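Local coordinates for protein PEPTIDE N-myristoyltransferase (Saccharomyces cerevisiae, PDB 1IIC) that transfers the myristoyl group of myristoyl-CoA to the N-terminal glycine of substrate proteins, at residues E346-A351 with L378-G383. Residues are numbered along the deposited sequence; the frame is centred on the assembly and turned at random.
Sequences ELIYDA and LKFGPG
The rings of Tyr349 and Phe380 are each met by a methyl group from across the contact. Leu378 CD2 comes obliquely to the Tyr349 ring, 3.8 Å from CD1. Ile348 CG2 meets the Phe380 ring obliquely too, 4.1 Å from CZ. At the Phe380 edge, in the plane of the ring, lies CB of Leu378, from the same segment. Leu378 is the central side chain. Its two methyls divide between two helix residues: CD2 goes to Tyr349, while CD1 rests against Ile348, 3.6 Å from CB and 3.7 Å from CG2. The Leu378 and Ile348 side chains cross at about a right angle. Ile348 CG2 lies anti to the backbone N, and this turns the methyl to Leu378 and Phe380 while CG1 leads away from them. Tyr349 has its CG anti to the backbone N as well (chi1 -175°), and its ring stands beside Leu378 CD2. With an alanine at Leu378 both methyls go, which is likely to open a gap beside Ile348 CB and the Tyr349 ring.

The contact joins helix 334-357 to the turn that leads into strand 381-392. The helix packs beside the mixed sheet of the C-terminal N-myristoyltransferase domain, consistent with the acetyltransferase-like fold of this family. Phe374 also touches Ile348, and Pro220 touches Tyr349. Phe380 also packs on Thr187 of strand 182-190 and Ala365 of strand 362-366, which adds to the helix's own contacts with the sheet through Leu347 and Ala351. The Leu378 carbonyl O accepts a hydrogen bond from Arg189 NE, which ties the turn to strand 182-190. Between helix and turn the side chains meet only through carbon, which implies that shape and burial hold them together, with no polar bond to set a direction.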
loop_
_atom_site.group_PDB
_atom_site.type_symbol
_atom_site.label_atom_id
_atom_site.label_comp_id
_atom_site.label_asym_id
_atom_site.label_seq_id
_atom_site.Cartn_x
_atom_site.Cartn_y
_atom_site.Cartn_z
ATOM N N GLU A 346 0.151 21.751 -4.814
ATOM C CA GLU A 346 -1.144 22.157 -5.373
ATOM C C GLU A 346 -2.059 20.952 -5.555
ATOM O O GLU A 346 -3.184 20.932 -5.065
ATOM C CB GLU A 346 -0.965 22.841 -6.738
ATOM C CG GLU A 346 -0.255 24.188 -6.709
ATOM C CD GLU A 346 0.041 24.741 -8.109
ATOM O OE1 GLU A 346 0.502 25.901 -8.196
ATOM O OE2 GLU A 346 -0.177 24.023 -9.117
ATOM N N LEU A 347 -1.572 19.954 -6.282
ATOM C CA LEU A 347 -2.348 18.746 -6.536
ATOM C C LEU A 347 -2.762 17.999 -5.263
ATOM O O LEU A 347 -3.924 17.605 -5.107
ATOM C CB LEU A 347 -1.548 17.789 -7.427
ATOM C CG LEU A 347 -1.248 18.195 -8.868
ATOM C CD1 LEU A 347 -0.567 17.041 -9.571
ATOM C CD2 LEU A 347 -2.529 18.559 -9.603
ATOM N N ILE A 348 -1.819 17.805 -4.346
ATOM C CA ILE A 348 -2.135 17.064 -3.137
ATOM C C ILE A 348 -3.019 17.854 -2.171
ATOM O O ILE A 348 -3.705 17.270 -1.335
ATOM C CB ILE A 348 -0.837 16.561 -2.460
ATOM C CG1 ILE A 348 -0.057 15.704 -3.468
ATOM C CG2 ILE A 348 -1.164 15.706 -1.222
ATOM C CD1 ILE A 348 -0.871 14.560 -4.087
ATOM N N TYR A 349 -3.017 19.178 -2.295
ATOM C CA TYR A 349 -3.869 20.012 -1.448
ATOM C C TYR A 349 -5.312 19.777 -1.918
ATOM O O TYR A 349 -6.241 19.711 -1.120
ATOM C CB TYR A 349 -3.501 21.485 -1.609
ATOM C CG TYR A 349 -4.252 22.419 -0.684
ATOM C CD1 TYR A 349 -4.052 22.372 0.692
ATOM C CD2 TYR A 349 -5.112 23.394 -1.191
ATOM C CE1 TYR A 349 -4.685 23.283 1.553
ATOM C CE2 TYR A 349 -5.753 24.316 -0.340
ATOM C CZ TYR A 349 -5.529 24.251 1.028
ATOM O OH TYR A 349 -6.126 25.160 1.874
ATOM N N ASP A 350 -5.486 19.657 -3.227
ATOM C CA ASP A 350 -6.795 19.378 -3.805
ATOM C C ASP A 350 -7.183 17.935 -3.462
ATOM O O ASP A 350 -8.357 17.620 -3.289
ATOM C CB ASP A 350 -6.753 19.560 -5.323
ATOM C CG ASP A 350 -6.813 21.027 -5.733
ATOM O OD1 ASP A 350 -6.687 21.323 -6.941
ATOM O OD2 ASP A 350 -6.990 21.888 -4.839
ATOM N N ALA A 351 -6.188 17.059 -3.368
ATOM C CA ALA A 351 -6.447 15.667 -3.031
ATOM C C ALA A 351 -7.053 15.614 -1.632
ATOM O O ALA A 351 -7.975 14.857 -1.394
ATOM C CB ALA A 351 -5.163 14.861 -3.083
ATOM N N LEU A 378 1.753 20.545 3.779
ATOM C CA LEU A 378 0.333 20.241 3.711
ATOM C C LEU A 378 -0.194 19.665 5.016
ATOM O O LEU A 378 -1.304 19.138 5.082
ATOM C CB LEU A 378 0.060 19.302 2.532
ATOM C CG LEU A 378 0.343 19.973 1.184
ATOM C CD1 LEU A 378 -0.025 19.030 0.037
ATOM C CD2 LEU A 378 -0.476 21.269 1.089
ATOM N N LYS A 379 0.627 19.765 6.054
ATOM C CA LYS A 379 0.256 19.330 7.394
ATOM C C LYS A 379 0.047 17.840 7.643
ATOM O O LYS A 379 -0.787 17.460 8.464
ATOM C CB LYS A 379 -0.980 20.121 7.846
ATOM C CG LYS A 379 -0.769 21.627 7.693
ATOM C CD LYS A 379 -2.010 22.451 8.017
ATOM C CE LYS A 379 -1.718 23.933 7.772
ATOM N NZ LYS A 379 -2.933 24.772 7.834
ATOM N N PHE A 380 0.783 16.995 6.928
ATOM C CA PHE A 380 0.691 15.566 7.184
ATOM C C PHE A 380 1.596 15.420 8.395
ATOM O O PHE A 380 2.809 15.566 8.285
ATOM C CB PHE A 380 1.255 14.733 6.026
ATOM C CG PHE A 380 0.353 14.656 4.838
ATOM C CD1 PHE A 380 0.201 15.745 3.988
ATOM C CD2 PHE A 380 -0.375 13.501 4.586
ATOM C CE1 PHE A 380 -0.672 15.683 2.897
ATOM C CE2 PHE A 380 -1.245 13.426 3.504
ATOM C CZ PHE A 380 -1.397 14.515 2.656
ATOM N N GLY A 381 1.001 15.162 9.554
ATOM C CA GLY A 381 1.784 15.029 10.769
ATOM C C GLY A 381 2.524 13.713 10.886
ATOM O O GLY A 381 2.069 12.689 10.379
ATOM N N PRO A 382 3.687 13.714 11.556
ATOM C CA PRO A 382 4.523 12.531 11.762
ATOM C C PRO A 382 3.746 11.433 12.478
ATOM O O PRO A 382 3.233 11.657 13.572
ATOM C CB PRO A 382 5.659 13.066 12.634
ATOM C CG PRO A 382 5.750 14.507 12.221
ATOM C CD PRO A 382 4.299 14.896 12.187
ATOM N N GLY A 383 3.659 10.256 11.865
ATOM C CA GLY A 383 2.949 9.148 12.483
ATOM C C GLY A 383 3.901 8.316 13.320
ATOM O O GLY A 383 5.110 8.483 13.226
#